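Local atomic coordinates of dihydroorotase (Campylobacter jejuni subsp. jejuni, PDB entry 3PNU), a protein that probably catalyses the reversible cyclization of N-carbamoyl-L-aspartate to dihydroorotate in pyrimidine biosynthesis, using two zinc ions per subunit. Residues I209-L214 with P287-L292; A282-P287 with E351-Q356; V256-D261 with K304-N309; T191-C196 with K242-E247. One frame throughout, in Å; residues are numbered along the deposited sequence.

How the interactions relate
Helix 285-296 ties interactions 1 and 2 together: their centres are about 9 Å apart, they share Pro-287, and one side of the helix faces the loop after strand 205-209 while its start faces strand 352-357. Interaction 3, its centre about 11 Å from that of interaction 1, joins strand 256-258 of the parallel barrel sheet to helix 299-314, and backbone bonds link its strand to Ile-209 of interaction 1. Interaction 4 pairs two outer helices; its centre lies about 14 Å from that of interaction 1 and about 23 Å from that of interaction 2. Along the chain interaction 4 closes before interactions 2 and 3 open. The series thus runs from outer helices past the zinc-binding barrel wall to the antiparallel sheet of the C-terminal part.

Interaction 1 (I209-L214 with P287-L292); sequences ITLHHL and PVLAEL
Thr-210 OG1, just ahead of the Leu-211 that meets Val-288, Leu-289 and Leu-292, is engaged by two groups of one residue. His-213 ND1 lies 2.7 Å from Thr-210 OG1 in a bond that either could donate, and His-213 N gives its hydrogen to Thr-210 OG1 at 3.0 Å. The same oxygen stands over the centre of the His-212 ring, 3.6 Å above its plane. The methyl Thr-210 CG2 meets the edge of the His-213 imidazole in its plane, and the far nitrogen of that ring, NE2, is bonded to Pro-234 O, so the ring is held at both ends.

With the turn fixed in this way, Leu-211 faces helix 285-296. Its CG stands anti to its own N (chi1 174°), which sends both methyls to the helix surface. Leu-211 CD2 touches Val-288 CB at 3.8 Å, while the other branch sits between two leucines, Leu-211 CD1 being 3.8 Å from Leu-289 CD2 and equally far from Leu-292 CD1. The side chains of Leu-211 and Leu-289 overlap while running in opposite senses. Leu-214, three residues on, adds a looser touch, its CD1 4.2 Å from Leu-289 CD2. Phe-258 packs against both Leu-211 and Leu-289, which extends the apolar cluster to the barrel wall.

Thr-210 touches the zinc ligands His-189 and Asp-261, while the leucines turn to the helix. The arrangement is an ST motif opening the loop after a parallel strand of a TIM barrel.

Interaction 2 (A282-P287 with E351-Q356); sequences APVILP and EILKFQ
Leu-353 reaches from strand 352-357 to Val-284, just ahead of helix 285-296, and to Pro-287 in its first turn. Its CG is anti to the carbonyl carbon (chi1 -57°) and the chain then runs on extended, which carries the methyl Leu-353 CD1 to within 3.9 Å of Val-284 CG1. The two side chains cross at about a right angle, and it is the CG1 branch of the valine, lying beside its own N, that makes the touch. The same leucine methyl grazes the proline ring, Leu-353 CD1 lying 4.3 Å from Pro-287 CG; Val-288 and Trp-331 also pack on this leucine.

Phe-355 meets the helix by its root. Phe-355 CB is 3.9 Å from Pro-287 CB, but with chi1 at -76° the ring swings off past the proline, along the helix toward Glu-291 and Lys-294. The backbone comes closer than the side chain: Phe-355 O approaches Pro-287 CB to 3.2 Å, while this oxygen also takes a weak hydrogen bond from Trp-331 NE1.

A water molecule joins the two backbones beside this apolar patch. It donates to Pro-287 O at 3.2 Å and accepts from Phe-355 N at 3.0 Å, and it lies at the edge of the Phe-355 ring, in the ring plane. Pro-287 O already receives the helix bond from Glu-291 N, so the water is a second partner for it. Lys-354 forms a long, weak ion pair with Glu-291 farther along the helix. Side chain thus meets side chain by apolar contact, and the polar link between the two segments is a water-mediated backbone bridge.

Interaction 3 (V256-D261 with K304-N309); sequences VMFGSD and KFLSDN. With ZN (zinc ion), chain D.
Met-257 and Phe-258 run across Phe-305 and Leu-306 with the axes of strand 256-258 and helix 304-309 5.9 Å apart and 109° between their directions. A pi-type turn in the helix sends Asn-309 N to Lys-304 O rather than to Phe-305 O, and Phe-305 O accepts a bent bond (145° at the hydrogen) from Phe-258 N of the strand, at 2.9 Å with the donor tilted from the carbonyl plane. Asn-309 makes a second link: its ND2 gives Val-256 O a nearly straight bond of 2.9 Å, lying in the plane of the amide, and Gly-252 O is another acceptor for the same nitrogen.

The strand belongs to the parallel sheet of the TIM barrel, and beyond its C-terminal end, as in other amidohydrolases, the chain brings in a metal ligand: Asp-261 OD1 binds a zinc ion at 2.1 Å, together with His-34, His-36, the carboxylated Lys-116 and a water.

With CG anti to its N (chi1 178°), the Phe-305 ring reaches across the strand between Val-256 and Phe-258. Phe-258 CB sits over one face, 3.7 Å from the centroid in a CH-pi contact, and Val-256 CG1 comes in at the edge, 3.5 Å from Phe-305 CE1. The Leu-306 side chain runs alongside that of Phe-258 in the same direction, its CD2 3.6 Å from Phe-258 CD2.

Interaction 4 (T191-C196 with K242-E247); sequences TTKTLC and KEALCE
Leu-245 on helix 239-250 leans across to Thr-191 and Cys-196, and its branches divide the work. From CB the chain turns to a CG that stands anti to the carbonyl carbon (chi1 -65°); there Leu-245 CG comes to 4.2 Å from Cys-196 SG. Beyond it, the CD2 methyl closes on the sulfur, Leu-245 CD2 to Cys-196 SG being 3.6 Å, while CD1 turns to the backbone, Leu-245 CD1 lying 3.7 Å from Thr-191 CA. Thr-191 thus offers its main chain to the leucine; its hydroxyl bonds elsewhere, to Glu-166 and Lys-237.

Thr-192 is the N-cap of helix 193-201: its OG1 accepts from Leu-195 N at 3.1 Å, and Glu-166 is a further partner of that hydroxyl. The helix start is also tied to the neighbouring helix outside this contact, since Lys-193 N bonds to Asp-241 OD1. Both helices belong to the layer around the parallel strands of the TIM barrel: helix 193-201 follows strand 185-187, and helix 239-250 comes later after strand 205-209, its neighbour in the sheet.

Ala-244 fills the place between the helices beside the leucine. Its CB touches Cys-196 SG at 3.8 Å and, more loosely, Lys-193 CG at 4.1 Å. The lysine makes this contact with the root of its chain, whose extended remainder leads away from helix 239-250. The Cys-196 side chain also touches Leu-248, one turn after Ala-244 on helix 239-250.

Interaction 1 (I209-L214 with P287-L292)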
loop_
_atom_site.group_PDB
_atom_site.type_symbol
_atom_site.label_atom_id
_atom_site.label_comp_id
_atom_site.label_asym_id
_atom_site.label_seq_id
_atom_site.Cartn_x
_atom_site.Cartn_y
_atom_site.Cartn_z
ATOM N N ILE A 209 -5.928 -0.122 -20.874
ATOM C CA ILE A 209 -5.940 -0.922 -19.649
ATOM C C ILE A 209 -4.741 -1.893 -19.639
ATOM O O ILE A 209 -4.380 -2.466 -20.682
ATOM C CB ILE A 209 -7.217 -1.737 -19.496
ATOM C CG1 ILE A 209 -8.435 -0.829 -19.461
ATOM C CG2 ILE A 209 -7.149 -2.525 -18.214
ATOM C CD1 ILE A 209 -9.733 -1.573 -19.382
ATOM N N THR A 210 -4.133 -2.065 -18.462
ATOM C CA THR A 210 -2.966 -2.920 -18.309
ATOM C C THR A 210 -3.332 -4.353 -18.033
ATOM O O THR A 210 -4.488 -4.706 -17.752
ATOM C CB THR A 210 -2.093 -2.502 -17.096
ATOM O OG1 THR A 210 -2.797 -2.806 -15.889
ATOM C CG2 THR A 210 -1.737 -1.040 -17.155
ATOM N N LEU A 211 -2.321 -5.197 -18.074
ATOM C CA LEU A 211 -2.553 -6.572 -17.773
ATOM C C LEU A 211 -2.786 -6.731 -16.284
ATOM O O LEU A 211 -3.788 -7.302 -15.871
ATOM C CB LEU A 211 -1.368 -7.407 -18.223
ATOM C CG LEU A 211 -1.429 -8.887 -17.840
ATOM C CD1 LEU A 211 -2.757 -9.468 -18.216
ATOM C CD2 LEU A 211 -0.254 -9.631 -18.485
ATOM N N HIS A 212 -1.874 -6.200 -15.473
ATOM C CA HIS A 212 -1.984 -6.382 -14.015
ATOM C C HIS A 212 -3.284 -5.868 -13.404
ATOM O O HIS A 212 -3.880 -6.550 -12.573
ATOM C CB HIS A 212 -0.717 -5.914 -13.275
ATOM C CG HIS A 212 -0.223 -4.554 -13.655
ATOM N ND1 HIS A 212 0.388 -4.290 -14.863
ATOM C CD2 HIS A 212 -0.184 -3.395 -12.954
ATOM C CE1 HIS A 212 0.741 -3.016 -14.905
ATOM N NE2 HIS A 212 0.397 -2.446 -13.761
ATOM N N HIS A 213 -3.774 -4.721 -13.861
ATOM C CA HIS A 213 -5.009 -4.170 -13.314
ATOM C C HIS A 213 -6.243 -5.004 -13.597
ATOM O O HIS A 213 -7.315 -4.775 -12.968
ATOM C CB HIS A 213 -5.209 -2.737 -13.762
ATOM C CG HIS A 213 -4.248 -1.782 -13.136
ATOM N ND1 HIS A 213 -3.261 -1.144 -13.850
ATOM C CD2 HIS A 213 -4.108 -1.378 -11.850
ATOM C CE1 HIS A 213 -2.563 -0.372 -13.034
ATOM N NE2 HIS A 213 -3.056 -0.497 -11.815
ATOM N N LEU A 214 -6.133 -5.953 -14.532
ATOM C CA LEU A 214 -7.254 -6.853 -14.802
ATOM C C LEU A 214 -7.238 -7.994 -13.792
ATOM O O LEU A 214 -8.222 -8.708 -13.640
ATOM C CB LEU A 214 -7.151 -7.478 -16.192
ATOM C CG LEU A 214 -7.447 -6.569 -17.372
ATOM C CD1 LEU A 214 -7.022 -7.266 -18.674
ATOM C CD2 LEU A 214 -8.921 -6.155 -17.368
ATOM N N PRO A 287 0.654 -14.662 -23.329
ATOM C CA PRO A 287 0.134 -15.905 -22.749
ATOM C C PRO A 287 -0.831 -15.646 -21.577
ATOM O O PRO A 287 -1.909 -16.275 -21.504
ATOM C CB PRO A 287 1.405 -16.667 -22.323
ATOM C CG PRO A 287 2.543 -15.672 -22.408
ATOM C CD PRO A 287 2.128 -14.589 -23.332
ATOM N N VAL A 288 -0.479 -14.701 -20.696
ATOM C CA VAL A 288 -1.354 -14.400 -19.563
ATOM C C VAL A 288 -2.710 -13.927 -20.094
ATOM O O VAL A 288 -3.746 -14.424 -19.651
ATOM C CB VAL A 288 -0.742 -13.376 -18.574
ATOM C CG1 VAL A 288 -1.680 -13.197 -17.364
ATOM C CG2 VAL A 288 0.663 -13.824 -18.117
ATOM N N LEU A 289 -2.703 -13.005 -21.065
ATOM C CA LEU A 289 -3.966 -12.533 -21.676
ATOM C C LEU A 289 -4.740 -13.672 -22.334
ATOM O O LEU A 289 -5.975 -13.747 -22.250
ATOM C CB LEU A 289 -3.727 -11.429 -22.713
ATOM C CG LEU A 289 -3.492 -9.992 -22.214
ATOM C CD1 LEU A 289 -3.182 -9.069 -23.379
ATOM C CD2 LEU A 289 -4.692 -9.475 -21.440
ATOM N N ALA A 290 -4.010 -14.549 -23.013
ATOM C CA ALA A 290 -4.635 -15.693 -23.664
ATOM C C ALA A 290 -5.433 -16.510 -22.628
ATOM O O ALA A 290 -6.613 -16.787 -22.821
ATOM C CB ALA A 290 -3.573 -16.550 -24.354
ATOM N N GLU A 291 -4.796 -16.867 -21.518
ATOM C CA GLU A 291 -5.491 -17.649 -20.471
ATOM C C GLU A 291 -6.740 -16.906 -19.949
ATOM O O GLU A 291 -7.841 -17.486 -19.878
ATOM C CB GLU A 291 -4.504 -18.040 -19.344
ATOM C CG GLU A 291 -5.091 -18.755 -18.082
ATOM C CD GLU A 291 -5.902 -20.041 -18.359
ATOM O OE1 GLU A 291 -6.494 -20.595 -17.399
ATOM O OE2 GLU A 291 -5.969 -20.500 -19.515
ATOM N N LEU A 292 -6.564 -15.622 -19.613
ATOM C CA LEU A 292 -7.656 -14.781 -19.111
ATOM C C LEU A 292 -8.858 -14.738 -20.018
ATOM O O LEU A 292 -9.993 -14.936 -19.567
ATOM C CB LEU A 292 -7.157 -13.346 -18.899
ATOM C CG LEU A 292 -6.497 -13.057 -17.561
ATOM C CD1 LEU A 292 -5.691 -11.766 -17.620
ATOM C CD2 LEU A 292 -7.597 -13.018 -16.493
#

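Interaction 2 (A282-P287 with E351-Q356)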
loop_
_atom_site.group_PDB
_atom_site.type_symbol
_atom_site.label_atom_id
_atom_site.label_comp_id
_atom_site.label_asym_id
_atom_site.label_seq_id
_atom_site.Cartn_x
_atom_site.Cartn_y
_atom_site.Cartn_z
ATOM N N ALA A 282 6.069 -7.170 -19.958
ATOM C CA ALA A 282 6.294 -7.421 -21.402
ATOM C C ALA A 282 6.432 -8.891 -21.769
ATOM O O ALA A 282 5.688 -9.396 -22.600
ATOM C CB ALA A 282 7.496 -6.639 -21.904
ATOM N N PRO A 283 7.382 -9.594 -21.146
ATOM C CA PRO A 283 7.576 -11.002 -21.506
ATOM C C PRO A 283 6.417 -11.949 -21.301
ATOM O O PRO A 283 6.417 -13.006 -21.877
ATOM C CB PRO A 283 8.726 -11.456 -20.597
ATOM C CG PRO A 283 9.102 -10.264 -19.755
ATOM C CD PRO A 283 8.511 -9.058 -20.367
ATOM N N VAL A 284 5.426 -11.589 -20.513
ATOM C CA VAL A 284 4.365 -12.547 -20.204
ATOM C C VAL A 284 2.955 -12.145 -20.620
ATOM O O VAL A 284 2.000 -12.888 -20.371
ATOM C CB VAL A 284 4.395 -12.839 -18.675
ATOM C CG1 VAL A 284 5.720 -13.510 -18.275
ATOM C CG2 VAL A 284 4.213 -11.533 -17.856
ATOM N N ILE A 285 2.828 -11.000 -21.298
ATOM C CA ILE A 285 1.499 -10.449 -21.673
ATOM C C ILE A 285 0.597 -11.361 -22.478
ATOM O O ILE A 285 -0.525 -11.674 -22.062
ATOM C CB ILE A 285 1.637 -9.162 -22.508
ATOM C CG1 ILE A 285 2.267 -8.044 -21.687
ATOM C CG2 ILE A 285 0.262 -8.731 -23.021
ATOM C CD1 ILE A 285 2.824 -6.914 -22.511
ATOM N N LEU A 286 1.074 -11.778 -23.646
ATOM C CA LEU A 286 0.250 -12.593 -24.529
ATOM C C LEU A 286 -0.252 -13.866 -23.896
ATOM O O LEU A 286 -1.463 -14.129 -23.911
ATOM C CB LEU A 286 0.977 -12.887 -25.847
ATOM C CG LEU A 286 1.188 -11.642 -26.707
ATOM C CD1 LEU A 286 1.931 -12.026 -27.983
ATOM C CD2 LEU A 286 -0.160 -10.986 -27.012
ATOM N N PRO A 287 0.654 -14.662 -23.329
ATOM C CA PRO A 287 0.134 -15.905 -22.749
ATOM C C PRO A 287 -0.831 -15.646 -21.577
ATOM O O PRO A 287 -1.909 -16.275 -21.504
ATOM C CB PRO A 287 1.405 -16.667 -22.323
ATOM C CG PRO A 287 2.543 -15.672 -22.408
ATOM C CD PRO A 287 2.128 -14.589 -23.332
ATOM N N GLU A 351 6.565 -18.095 -12.108
ATOM C CA GLU A 351 5.240 -18.685 -12.271
ATOM C C GLU A 351 5.178 -19.629 -13.480
ATOM O O GLU A 351 5.990 -19.520 -14.415
ATOM C CB GLU A 351 4.194 -17.572 -12.416
ATOM C CG GLU A 351 3.916 -16.795 -11.135
ATOM C CD GLU A 351 3.085 -17.602 -10.133
ATOM O OE1 GLU A 351 2.031 -18.151 -10.531
ATOM O OE2 GLU A 351 3.468 -17.665 -8.942
ATOM N N ILE A 352 4.214 -20.555 -13.445
ATOM C CA ILE A 352 4.005 -21.510 -14.537
ATOM C C ILE A 352 2.753 -21.149 -15.325
ATOM O O ILE A 352 1.617 -21.337 -14.867
ATOM C CB ILE A 352 3.967 -22.998 -14.057
ATOM C CG1 ILE A 352 5.391 -23.522 -13.805
ATOM C CG2 ILE A 352 3.357 -23.895 -15.114
ATOM C CD1 ILE A 352 6.155 -22.793 -12.715
ATOM N N LEU A 353 2.996 -20.637 -16.533
ATOM C CA LEU A 353 1.952 -20.195 -17.444
ATOM C C LEU A 353 1.467 -21.337 -18.322
ATOM O O LEU A 353 2.262 -22.092 -18.877
ATOM C CB LEU A 353 2.494 -19.057 -18.316
ATOM C CG LEU A 353 3.028 -17.846 -17.535
ATOM C CD1 LEU A 353 3.792 -16.884 -18.431
ATOM C CD2 LEU A 353 1.881 -17.135 -16.805
ATOM N N LYS A 354 0.151 -21.442 -18.439
ATOM C CA LYS A 354 -0.503 -22.475 -19.231
ATOM C C LYS A 354 -0.344 -22.304 -20.763
ATOM O O LYS A 354 -0.538 -23.268 -21.511
ATOM C CB LYS A 354 -1.992 -22.509 -18.857
ATOM C CG LYS A 354 -2.850 -23.466 -19.685
ATOM C CD LYS A 354 -4.318 -23.366 -19.306
ATOM C CE LYS A 354 -5.181 -24.192 -20.239
ATOM N NZ LYS A 354 -6.627 -23.969 -19.989
ATOM N N PHE A 355 -0.006 -21.098 -21.229
ATOM C CA PHE A 355 0.167 -20.834 -22.669
ATOM C C PHE A 355 1.554 -20.348 -23.016
ATOM O O PHE A 355 2.258 -19.753 -22.183
ATOM C CB PHE A 355 -0.839 -19.802 -23.175
ATOM C CG PHE A 355 -2.214 -20.341 -23.361
ATOM C CD1 PHE A 355 -2.583 -20.896 -24.567
ATOM C CD2 PHE A 355 -3.138 -20.294 -22.342
ATOM C CE1 PHE A 355 -3.853 -21.401 -24.750
ATOM C CE2 PHE A 355 -4.412 -20.793 -22.522
ATOM C CZ PHE A 355 -4.767 -21.348 -23.721
ATOM N N GLN A 356 1.933 -20.593 -24.269
ATOM C CA GLN A 356 3.234 -20.190 -24.766
ATOM C C GLN A 356 3.169 -19.778 -26.237
ATOM O O GLN A 356 2.258 -20.148 -26.969
ATOM C CB GLN A 356 4.256 -21.320 -24.563
ATOM C CG GLN A 356 5.709 -20.932 -24.883
ATOM C CD GLN A 356 6.711 -22.020 -24.532
ATOM O OE1 GLN A 356 6.340 -23.160 -24.244
ATOM N NE2 GLN A 356 7.992 -21.669 -24.560
HETATM O O HOH W 1 -1.270 -18.871 -19.723
#

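Interaction 3 (V256-D261 with K304-N309)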
loop_
_atom_site.group_PDB
_atom_site.type_symbol
_atom_site.label_atom_id
_atom_site.label_comp_id
_atom_site.label_asym_id
_atom_site.label_seq_id
_atom_site.Cartn_x
_atom_site.Cartn_y
_atom_site.Cartn_z
ATOM N N VAL A 256 -11.689 1.020 -25.605
ATOM C CA VAL A 256 -10.657 0.535 -24.714
ATOM C C VAL A 256 -9.614 -0.221 -25.537
ATOM O O VAL A 256 -9.962 -0.957 -26.455
ATOM C CB VAL A 256 -11.240 -0.333 -23.612
ATOM C CG1 VAL A 256 -10.157 -1.176 -22.973
ATOM C CG2 VAL A 256 -11.944 0.553 -22.577
ATOM N N MET A 257 -8.342 -0.012 -25.216
ATOM C CA MET A 257 -7.230 -0.626 -25.930
ATOM C C MET A 257 -6.268 -1.187 -24.916
ATOM O O MET A 257 -6.137 -0.653 -23.828
ATOM C CB MET A 257 -6.486 0.435 -26.732
ATOM C CG MET A 257 -7.288 1.091 -27.843
ATOM S SD MET A 257 -6.566 2.654 -28.394
ATOM C CE MET A 257 -7.108 3.784 -27.121
ATOM N N PHE A 258 -5.583 -2.269 -25.248
ATOM C CA PHE A 258 -4.624 -2.799 -24.315
ATOM C C PHE A 258 -3.370 -1.945 -24.321
ATOM O O PHE A 258 -2.871 -1.562 -25.378
ATOM C CB PHE A 258 -4.266 -4.237 -24.625
ATOM C CG PHE A 258 -3.099 -4.715 -23.854
ATOM C CD1 PHE A 258 -3.233 -5.053 -22.534
ATOM C CD2 PHE A 258 -1.860 -4.803 -24.447
ATOM C CE1 PHE A 258 -2.135 -5.485 -21.801
ATOM C CE2 PHE A 258 -0.765 -5.241 -23.728
ATOM C CZ PHE A 258 -0.910 -5.569 -22.399
ATOM N N GLY A 259 -2.908 -1.626 -23.119
ATOM C CA GLY A 259 -1.694 -0.838 -22.877
ATOM C C GLY A 259 -1.103 -1.449 -21.616
ATOM O O GLY A 259 -1.702 -1.372 -20.549
ATOM N N SER A 260 0.067 -2.057 -21.729
ATOM C CA SER A 260 0.640 -2.784 -20.601
ATOM C C SER A 260 1.198 -1.927 -19.500
ATOM O O SER A 260 1.239 -2.328 -18.371
ATOM C CB SER A 260 1.810 -3.637 -21.090
ATOM O OG SER A 260 2.902 -2.788 -21.478
ATOM N N ASP A 261 1.662 -0.752 -19.864
ATOM C CA ASP A 261 2.402 0.104 -18.943
ATOM C C ASP A 261 3.570 -0.718 -18.376
ATOM O O ASP A 261 3.933 -0.547 -17.224
ATOM C CB ASP A 261 1.527 0.674 -17.821
ATOM C CG ASP A 261 2.234 1.767 -17.013
ATOM O OD1 ASP A 261 3.031 2.574 -17.570
ATOM O OD2 ASP A 261 1.960 1.830 -15.806
ATOM N N LYS A 304 -9.884 -7.819 -30.449
ATOM C CA LYS A 304 -10.358 -6.431 -30.411
ATOM C C LYS A 304 -9.573 -5.576 -29.403
ATOM O O LYS A 304 -9.127 -4.458 -29.711
ATOM C CB LYS A 304 -11.835 -6.381 -30.029
ATOM C CG LYS A 304 -12.851 -6.594 -31.167
ATOM C CD LYS A 304 -14.244 -6.820 -30.573
ATOM C CE LYS A 304 -15.379 -6.810 -31.582
ATOM N NZ LYS A 304 -15.815 -5.420 -31.956
ATOM N N PHE A 305 -9.405 -6.119 -28.208
ATOM C CA PHE A 305 -8.734 -5.443 -27.115
ATOM C C PHE A 305 -7.258 -5.186 -27.410
ATOM O O PHE A 305 -6.746 -4.104 -27.118
ATOM C CB PHE A 305 -8.960 -6.251 -25.824
ATOM C CG PHE A 305 -8.285 -5.685 -24.601
ATOM C CD1 PHE A 305 -8.565 -4.400 -24.168
ATOM C CD2 PHE A 305 -7.407 -6.465 -23.860
ATOM C CE1 PHE A 305 -7.949 -3.892 -23.046
ATOM C CE2 PHE A 305 -6.801 -5.960 -22.732
ATOM C CZ PHE A 305 -7.071 -4.669 -22.323
ATOM N N LEU A 306 -6.588 -6.166 -28.017
ATOM C CA LEU A 306 -5.173 -6.062 -28.361
ATOM C C LEU A 306 -4.862 -5.395 -29.681
ATOM O O LEU A 306 -3.718 -4.985 -29.907
ATOM C CB LEU A 306 -4.557 -7.460 -28.465
ATOM C CG LEU A 306 -3.856 -8.111 -27.305
ATOM C CD1 LEU A 306 -3.518 -9.541 -27.703
ATOM C CD2 LEU A 306 -2.584 -7.310 -26.976
ATOM N N SER A 307 -5.838 -5.313 -30.578
ATOM C CA SER A 307 -5.522 -4.780 -31.891
ATOM C C SER A 307 -6.600 -4.061 -32.672
ATOM O O SER A 307 -6.365 -2.933 -33.106
ATOM C CB SER A 307 -4.992 -5.921 -32.762
ATOM O OG SER A 307 -4.359 -5.434 -33.927
ATOM N N ASP A 308 -7.759 -4.688 -32.870
ATOM C CA ASP A 308 -8.792 -4.073 -33.728
ATOM C C ASP A 308 -9.347 -2.740 -33.221
ATOM O O ASP A 308 -9.679 -1.863 -34.031
ATOM C CB ASP A 308 -9.970 -5.032 -34.020
ATOM C CG ASP A 308 -9.530 -6.370 -34.609
ATOM O OD1 ASP A 308 -8.332 -6.598 -34.833
ATOM O OD2 ASP A 308 -10.409 -7.214 -34.838
ATOM N N ASN A 309 -9.466 -2.582 -31.907
ATOM C CA ASN A 309 -10.000 -1.341 -31.359
ATOM C C ASN A 309 -9.068 -0.193 -31.692
ATOM O O ASN A 309 -9.493 0.848 -32.192
ATOM C CB ASN A 309 -10.227 -1.428 -29.845
ATOM C CG ASN A 309 -11.337 -2.408 -29.466
ATOM O OD1 ASN A 309 -11.914 -3.055 -30.333
ATOM N ND2 ASN A 309 -11.635 -2.523 -28.154
HETATM ZN ZN ZN D . 3.386 4.630 -18.087
HETATM O O HOH W 2 2.317 4.664 -15.929
#

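Interaction 4 (T191-C196 with K242-E247)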
loop_
_atom_site.group_PDB
_atom_site.type_symbol
_atom_site.label_atom_id
_atom_site.label_comp_id
_atom_site.label_asym_id
_atom_site.label_seq_id
_atom_site.Cartn_x
_atom_site.Cartn_y
_atom_site.Cartn_z
ATOM N N THR A 191 -7.813 2.541 -13.779
ATOM C CA THR A 191 -7.866 1.598 -12.682
ATOM C C THR A 191 -9.078 1.728 -11.781
ATOM O O THR A 191 -9.129 1.082 -10.761
ATOM C CB THR A 191 -6.656 1.840 -11.796
ATOM O OG1 THR A 191 -6.736 3.166 -11.252
ATOM C CG2 THR A 191 -5.340 1.688 -12.617
ATOM N N THR A 192 -10.039 2.558 -12.151
ATOM C CA THR A 192 -11.198 2.797 -11.327
ATOM C C THR A 192 -12.503 2.667 -12.086
ATOM O O THR A 192 -12.581 2.893 -13.302
ATOM C CB THR A 192 -11.201 4.246 -10.811
ATOM O OG1 THR A 192 -11.285 5.143 -11.926
ATOM C CG2 THR A 192 -9.942 4.561 -9.978
ATOM N N LYS A 193 -13.546 2.335 -11.351
ATOM C CA LYS A 193 -14.873 2.257 -11.917
ATOM C C LYS A 193 -15.281 3.662 -12.372
ATOM O O LYS A 193 -15.975 3.828 -13.367
ATOM C CB LYS A 193 -15.831 1.712 -10.876
ATOM C CG LYS A 193 -17.269 1.513 -11.361
ATOM C CD LYS A 193 -18.071 0.786 -10.310
ATOM C CE LYS A 193 -19.536 0.671 -10.693
ATOM N NZ LYS A 193 -20.300 -0.080 -9.654
ATOM N N THR A 194 -14.822 4.678 -11.652
ATOM C CA THR A 194 -15.131 6.040 -12.017
ATOM C C THR A 194 -14.729 6.323 -13.458
ATOM O O THR A 194 -15.496 6.927 -14.193
ATOM C CB THR A 194 -14.395 7.066 -11.120
ATOM O OG1 THR A 194 -14.647 6.773 -9.739
ATOM C CG2 THR A 194 -14.835 8.500 -11.445
ATOM N N LEU A 195 -13.537 5.896 -13.870
ATOM C CA LEU A 195 -13.104 6.196 -15.243
ATOM C C LEU A 195 -13.708 5.219 -16.243
ATOM O O LEU A 195 -13.900 5.555 -17.410
ATOM C CB LEU A 195 -11.579 6.335 -15.366
ATOM C CG LEU A 195 -10.994 7.513 -14.577
ATOM C CD1 LEU A 195 -9.519 7.737 -14.925
ATOM C CD2 LEU A 195 -11.773 8.835 -14.836
ATOM N N CYS A 196 -14.020 4.013 -15.801
ATOM C CA CYS A 196 -14.718 3.094 -16.687
ATOM C C CYS A 196 -16.037 3.740 -17.093
ATOM O O CYS A 196 -16.401 3.711 -18.246
ATOM C CB CYS A 196 -14.988 1.751 -16.023
ATOM S SG CYS A 196 -13.480 0.840 -15.720
ATOM N N LYS A 242 -11.721 -3.498 -10.311
ATOM C CA LYS A 242 -11.169 -4.528 -11.179
ATOM C C LYS A 242 -12.247 -5.169 -12.029
ATOM O O LYS A 242 -12.037 -5.435 -13.211
ATOM C CB LYS A 242 -10.510 -5.621 -10.367
ATOM C CG LYS A 242 -9.804 -6.601 -11.226
ATOM C CD LYS A 242 -9.147 -7.682 -10.457
ATOM C CE LYS A 242 -10.125 -8.666 -9.900
ATOM N NZ LYS A 242 -9.346 -9.842 -9.433
ATOM N N GLU A 243 -13.395 -5.443 -11.425
ATOM C CA GLU A 243 -14.489 -6.035 -12.157
ATOM C C GLU A 243 -14.906 -5.126 -13.317
ATOM O O GLU A 243 -15.084 -5.607 -14.428
ATOM C CB GLU A 243 -15.675 -6.322 -11.230
ATOM C CG GLU A 243 -15.457 -7.430 -10.188
ATOM C CD GLU A 243 -15.348 -8.836 -10.782
ATOM O OE1 GLU A 243 -16.181 -9.702 -10.416
ATOM O OE2 GLU A 243 -14.452 -9.075 -11.619
ATOM N N ALA A 244 -15.031 -3.820 -13.077
ATOM C CA ALA A 244 -15.429 -2.902 -14.151
ATOM C C ALA A 244 -14.401 -2.881 -15.283
ATOM O O ALA A 244 -14.777 -2.815 -16.455
ATOM C CB ALA A 244 -15.664 -1.521 -13.623
ATOM N N LEU A 245 -13.107 -2.942 -14.936
ATOM C CA LEU A 245 -12.047 -2.973 -15.949
ATOM C C LEU A 245 -12.173 -4.261 -16.778
ATOM O O LEU A 245 -12.064 -4.228 -18.008
ATOM C CB LEU A 245 -10.654 -2.895 -15.307
ATOM C CG LEU A 245 -10.315 -1.594 -14.558
ATOM C CD1 LEU A 245 -9.089 -1.726 -13.661
ATOM C CD2 LEU A 245 -10.127 -0.449 -15.550
ATOM N N CYS A 246 -12.395 -5.391 -16.095
ATOM C CA CYS A 246 -12.534 -6.683 -16.768
ATOM C C CYS A 246 -13.754 -6.709 -17.700
ATOM O O CYS A 246 -13.688 -7.212 -18.805
ATOM C CB CYS A 246 -12.618 -7.830 -15.745
ATOM S SG CYS A 246 -11.080 -8.159 -14.923
ATOM N N GLU A 247 -14.863 -6.161 -17.245
ATOM C CA GLU A 247 -16.073 -6.095 -18.048
ATOM C C GLU A 247 -15.816 -5.323 -19.361
ATOM O O GLU A 247 -16.311 -5.711 -20.415
ATOM C CB GLU A 247 -17.201 -5.490 -17.206
ATOM C CG GLU A 247 -18.596 -5.440 -17.836
ATOM C CD GLU A 247 -18.820 -4.239 -18.768
ATOM O OE1 GLU A 247 -19.931 -4.133 -19.345
ATOM O OE2 GLU A 247 -17.903 -3.393 -18.914
#